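Local coordinates for protein TarM (Staphylococcus aureus subsp. aureus 21178, PDB 4X7R) that is a glycosyltransferase of the GT-B fold whose N-terminal half carries a long antiparallel beta-sheet extension, at residues Asn196-Lys201 and Cys207-Glu212; Arg117-Tyr122 and Lys136-Ile141. The protein carries 1 engineered substitution. One frame throughout, in Å; residues are numbered along the deposited sequence.

Both contacts lie at the surface and both reach the same long antiparallel sheet, yet they sample it differently. Their centres are about 36 Å apart, with nearest atoms about 19 Å from each other. Contact 1 joins an outermost strand of that sheet, 198-200, to helix 203-214, where the extension returns to the rest of the chain. Contact 2 stays within the sheet, between the start of strand 119-126 and the turn before strand 139-147, farther from the centre of the chain. Each sets an asparagine amide beside a tyrosine; contact 1 adds the F200 ring and the K198 chain around Y209, whereas contact 2 has T118 and Y119 at a turn residue.

Contact 1: Asn196-Lys201 and Cys207-Glu212; sequences NKKEFK and CVYYLE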
# COMPACT_ATOMS: atom_id res chain seq x y z
N ASN A 196 -19.54 18.99 -13.80
CA ASN A 196 -20.51 18.42 -14.76
C ASN A 196 -21.95 18.49 -14.24
O ASN A 196 -22.84 17.90 -14.86
CB ASN A 196 -20.11 16.98 -15.16
CG ASN A 196 -20.05 15.96 -14.04
OD1 ASN A 196 -20.32 16.25 -12.87
ND2 ASN A 196 -19.69 14.73 -14.38
N LYS A 197 -22.19 19.18 -13.10
CA LYS A 197 -23.50 19.32 -12.47
C LYS A 197 -24.14 17.96 -12.13
O LYS A 197 -25.36 17.80 -12.21
CB LYS A 197 -24.49 20.19 -13.30
CG LYS A 197 -24.03 21.60 -13.72
CD LYS A 197 -25.24 22.57 -13.97
CE LYS A 197 -26.22 22.18 -15.09
NZ LYS A 197 -27.22 23.26 -15.41
N LYS A 198 -23.32 16.99 -11.71
CA LYS A 198 -23.84 15.67 -11.34
C LYS A 198 -23.68 15.42 -9.86
O LYS A 198 -22.63 15.71 -9.29
CB LYS A 198 -23.19 14.55 -12.17
CG LYS A 198 -23.74 14.47 -13.59
CD LYS A 198 -23.04 13.44 -14.45
CE LYS A 198 -23.61 13.36 -15.84
NZ LYS A 198 -23.39 14.61 -16.64
N GLU A 199 -24.73 14.88 -9.26
CA GLU A 199 -24.72 14.52 -7.86
C GLU A 199 -24.73 13.01 -7.71
O GLU A 199 -25.34 12.32 -8.50
CB GLU A 199 -25.92 15.15 -7.14
CG GLU A 199 -25.70 15.38 -5.66
CD GLU A 199 -26.76 16.25 -5.02
OE1 GLU A 199 -27.97 16.03 -5.31
OE2 GLU A 199 -26.40 17.17 -4.25
N PHE A 200 -24.04 12.50 -6.69
CA PHE A 200 -23.92 11.06 -6.41
C PHE A 200 -24.32 10.84 -4.98
O PHE A 200 -24.04 11.70 -4.15
CB PHE A 200 -22.48 10.56 -6.69
CG PHE A 200 -22.09 10.83 -8.11
CD1 PHE A 200 -21.56 12.07 -8.49
CD2 PHE A 200 -22.38 9.91 -9.11
CE1 PHE A 200 -21.28 12.35 -9.83
CE2 PHE A 200 -22.13 10.20 -10.45
CZ PHE A 200 -21.57 11.42 -10.80
N LYS A 201 -24.97 9.70 -4.68
CA LYS A 201 -25.45 9.43 -3.31
C LYS A 201 -24.37 9.23 -2.28
O LYS A 201 -24.59 9.48 -1.10
CB LYS A 201 -26.52 8.31 -3.27
CG LYS A 201 -26.01 6.90 -3.52
CD LYS A 201 -27.17 5.91 -3.63
CE LYS A 201 -27.48 5.63 -5.08
NZ LYS A 201 -28.77 4.89 -5.23
N CYS A 207 -17.27 6.81 -7.60
CA CYS A 207 -16.22 5.92 -8.13
C CYS A 207 -16.71 4.97 -9.19
O CYS A 207 -16.00 4.76 -10.17
CB CYS A 207 -15.51 5.20 -7.00
SG CYS A 207 -14.57 6.32 -5.94
N VAL A 208 -17.95 4.49 -9.07
CA VAL A 208 -18.55 3.62 -10.09
C VAL A 208 -18.75 4.42 -11.38
O VAL A 208 -18.41 3.94 -12.46
CB VAL A 208 -19.85 2.95 -9.58
CG1 VAL A 208 -20.69 2.39 -10.73
CG2 VAL A 208 -19.53 1.86 -8.55
N TYR A 209 -19.28 5.66 -11.27
CA TYR A 209 -19.49 6.54 -12.42
C TYR A 209 -18.15 6.78 -13.11
O TYR A 209 -18.06 6.65 -14.33
CB TYR A 209 -20.12 7.87 -11.98
CG TYR A 209 -20.11 8.95 -13.05
CD1 TYR A 209 -21.06 8.96 -14.07
CD2 TYR A 209 -19.19 10.00 -13.01
CE1 TYR A 209 -21.09 9.98 -15.03
CE2 TYR A 209 -19.18 11.00 -13.98
CZ TYR A 209 -20.14 10.99 -14.98
OH TYR A 209 -20.09 11.98 -15.94
N TYR A 210 -17.13 7.14 -12.32
CA TYR A 210 -15.78 7.44 -12.79
C TYR A 210 -15.19 6.32 -13.65
O TYR A 210 -14.71 6.58 -14.76
CB TYR A 210 -14.87 7.79 -11.59
CG TYR A 210 -13.40 7.80 -11.93
CD1 TYR A 210 -12.89 8.68 -12.88
CD2 TYR A 210 -12.51 6.95 -11.27
CE1 TYR A 210 -11.53 8.70 -13.19
CE2 TYR A 210 -11.14 6.97 -11.57
CZ TYR A 210 -10.66 7.86 -12.53
OH TYR A 210 -9.33 7.93 -12.81
N LEU A 211 -15.28 5.05 -13.17
CA LEU A 211 -14.81 3.87 -13.89
C LEU A 211 -15.56 3.66 -15.20
O LEU A 211 -14.98 3.19 -16.15
CB LEU A 211 -14.93 2.60 -13.03
CG LEU A 211 -14.00 2.53 -11.82
CD1 LEU A 211 -14.35 1.33 -10.95
CD2 LEU A 211 -12.51 2.48 -12.27
N GLU A 212 -16.86 3.99 -15.23
CA GLU A 212 -17.68 3.86 -16.45
C GLU A 212 -17.28 4.93 -17.47
O GLU A 212 -17.34 4.67 -18.66
CB GLU A 212 -19.18 3.96 -16.11
CG GLU A 212 -19.68 2.76 -15.33
CD GLU A 212 -21.01 2.94 -14.62
OE1 GLU A 212 -21.48 4.09 -14.49
OE2 GLU A 212 -21.55 1.92 -14.14
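F200 overlaps one face of the Y209 ring, its CZ lying 3.5 Å above the tyrosine plane and offset toward the rim. The two rings are not parallel: their planes meet at 44°, so this is neither a stack nor an edge-to-face pair. Between these two side chains the closest atoms are F200 CE2 and Y209 CB, 3.4 Å apart, which places the outer end of the phenylalanine over the base of the tyrosine. Y209 CG stands anti to its own backbone N (chi1 168°), and this throws the ring off the helix toward the strand, where the two side chains cross at about a right angle. Beyond F200 the tyrosine hydroxyl end meets two further residues. The aliphatic part of K198 comes across it, CD being 3.6 Å from Y209 OH. N196 comes from the opposite direction and brings ND2 to 3.2 Å from Y209 OH, obliquely to the ring, its amide plane turned 68° from the ring plane. The other end of that amide, OD1, takes a weak hydrogen bond from K198 N at 3.3 Å. F73 of helix 69-78 touches both N196 and Y209. K197 and K198 together face V193 in a G1 beta bulge. Thus the last strand of the antiparallel sheet packs on helix 203-214, which leads to strand 221-225 of the parallel, Rossmann-like sheet of a GT-B protein.

Contact 2: Arg117-Tyr122 and Lys136-Ile141; sequences RTYIAY and KDNKRI. Engineered in segment 117-122: R117 (natural residue Gly).
The backbones come nearest at Y119 and N138, whose CA atoms are 6.2 Å apart, where the beginning of strand 119-126 passes the tip of a beta hairpin. That hairpin links strands 129-136 and 139-147 through a type I' turn from K136 to K139, with D137 and N138 at its corners, both at positive phi. Its closing pair is hydrogen-bonded in both directions, K136 N to K139 O at 2.8 Å and K139 N to K136 O at 3.1 Å. In the order of the antiparallel sheet, strand 129-136 runs between strands 119-126 and 139-147: I120 bonds to F135 through the backbone, and I141 to F134. The contact therefore rests on side chains at the sheet margin, chiefly those of T118, Y119 and N138. On its other flank strand 119-126 has a classic beta bulge, I120 and A121 both facing Y111. Y119 CG lies anti to the backbone N (chi1 -174°), directing the ring along the sheet surface, where it stacks on F135 and also meets F112. N138 crosses this ring at about a right angle, its amide plane 47° from the ring plane. Its ND2 lies 4.1 Å from Y119 CD2, an oblique approach to the ring. The carbonyl side of the same amide is nearer T118, the residue before Y119: T118 and N138 run alongside each other, pointing opposite ways, and T118 OG1 comes to 3.4 Å from N138 OD1.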
# COMPACT_ATOMS: atom_id res chain seq x y z
N ARG A 117 -13.75 41.54 20.00
CA ARG A 117 -12.79 40.99 20.98
C ARG A 117 -12.66 39.46 20.91
O ARG A 117 -11.87 38.89 21.67
CB ARG A 117 -13.08 41.47 22.41
CG ARG A 117 -13.09 42.99 22.59
CD ARG A 117 -12.32 43.48 23.80
NE ARG A 117 -12.33 42.56 24.95
CZ ARG A 117 -13.30 42.48 25.85
NH1 ARG A 117 -14.38 43.26 25.75
NH2 ARG A 117 -13.22 41.62 26.85
N THR A 118 -13.40 38.80 19.99
CA THR A 118 -13.41 37.35 19.85
C THR A 118 -12.38 36.76 18.88
O THR A 118 -11.97 37.40 17.92
CB THR A 118 -14.84 36.81 19.69
OG1 THR A 118 -14.88 35.45 20.16
CG2 THR A 118 -15.35 36.89 18.24
N TYR A 119 -12.02 35.50 19.16
CA TYR A 119 -11.11 34.62 18.43
C TYR A 119 -11.68 34.36 17.01
O TYR A 119 -12.74 33.75 16.88
CB TYR A 119 -11.02 33.32 19.25
CG TYR A 119 -10.03 32.27 18.80
CD1 TYR A 119 -8.88 32.61 18.11
CD2 TYR A 119 -10.19 30.94 19.18
CE1 TYR A 119 -7.94 31.64 17.74
CE2 TYR A 119 -9.26 29.97 18.84
CZ TYR A 119 -8.13 30.33 18.12
OH TYR A 119 -7.21 29.36 17.80
N ILE A 120 -10.99 34.87 15.97
CA ILE A 120 -11.37 34.77 14.55
C ILE A 120 -10.68 33.58 13.88
O ILE A 120 -11.35 32.73 13.28
CB ILE A 120 -11.08 36.12 13.79
CG1 ILE A 120 -11.77 37.35 14.43
CG2 ILE A 120 -11.37 36.03 12.29
CD1 ILE A 120 -13.35 37.28 14.65
N ALA A 121 -9.34 33.53 13.94
CA ALA A 121 -8.61 32.46 13.27
C ALA A 121 -7.38 31.93 13.98
O ALA A 121 -6.79 32.59 14.82
CB ALA A 121 -8.25 32.87 11.85
N TYR A 122 -7.01 30.72 13.59
CA TYR A 122 -5.82 29.99 13.98
C TYR A 122 -5.13 29.62 12.66
O TYR A 122 -5.75 28.99 11.79
CB TYR A 122 -6.20 28.73 14.77
CG TYR A 122 -5.05 27.79 15.02
CD1 TYR A 122 -4.25 27.93 16.16
CD2 TYR A 122 -4.79 26.73 14.17
CE1 TYR A 122 -3.20 27.05 16.41
CE2 TYR A 122 -3.74 25.85 14.41
CZ TYR A 122 -2.95 26.01 15.53
OH TYR A 122 -1.92 25.14 15.78
N LYS A 136 -16.19 30.95 15.22
CA LYS A 136 -17.42 31.72 15.46
C LYS A 136 -17.92 31.30 16.84
O LYS A 136 -18.12 30.11 17.09
CB LYS A 136 -18.48 31.50 14.36
CG LYS A 136 -19.68 32.44 14.48
CD LYS A 136 -20.66 32.27 13.33
CE LYS A 136 -21.84 33.20 13.48
NZ LYS A 136 -22.82 33.03 12.37
N ASP A 137 -18.01 32.29 17.75
CA ASP A 137 -18.41 32.13 19.14
C ASP A 137 -17.56 31.06 19.85
O ASP A 137 -18.08 30.15 20.48
CB ASP A 137 -19.94 31.99 19.29
CG ASP A 137 -20.68 33.33 19.23
OD1 ASP A 137 -20.69 33.96 18.14
OD2 ASP A 137 -21.21 33.77 20.28
N ASN A 138 -16.22 31.18 19.66
CA ASN A 138 -15.15 30.32 20.20
C ASN A 138 -15.22 28.85 19.77
O ASN A 138 -14.63 27.97 20.42
CB ASN A 138 -14.98 30.51 21.71
CG ASN A 138 -13.86 31.45 22.05
OD1 ASN A 138 -14.00 32.69 21.99
ND2 ASN A 138 -12.70 30.87 22.38
N LYS A 139 -15.92 28.60 18.64
CA LYS A 139 -16.11 27.28 18.05
C LYS A 139 -15.57 27.29 16.61
O LYS A 139 -15.89 28.19 15.84
CB LYS A 139 -17.62 26.93 18.08
CG LYS A 139 -18.00 25.64 17.34
CD LYS A 139 -18.99 25.89 16.19
CE LYS A 139 -19.19 24.64 15.36
NZ LYS A 139 -19.99 24.92 14.13
N ARG A 140 -14.74 26.28 16.27
CA ARG A 140 -14.17 26.13 14.92
C ARG A 140 -15.27 25.80 13.91
O ARG A 140 -15.91 24.75 14.01
CB ARG A 140 -13.04 25.07 14.89
CG ARG A 140 -12.51 24.80 13.47
CD ARG A 140 -11.23 23.99 13.45
NE ARG A 140 -11.42 22.60 13.85
CZ ARG A 140 -10.50 21.65 13.73
NH1 ARG A 140 -9.31 21.94 13.20
NH2 ARG A 140 -10.75 20.41 14.11
N ILE A 141 -15.50 26.71 12.95
CA ILE A 141 -16.51 26.50 11.91
C ILE A 141 -15.90 25.86 10.64
O ILE A 141 -16.48 24.94 10.05
CB ILE A 141 -17.35 27.78 11.65
CG1 ILE A 141 -16.47 29.00 11.28
CG2 ILE A 141 -18.24 28.08 12.88
CD1 ILE A 141 -17.20 30.17 10.66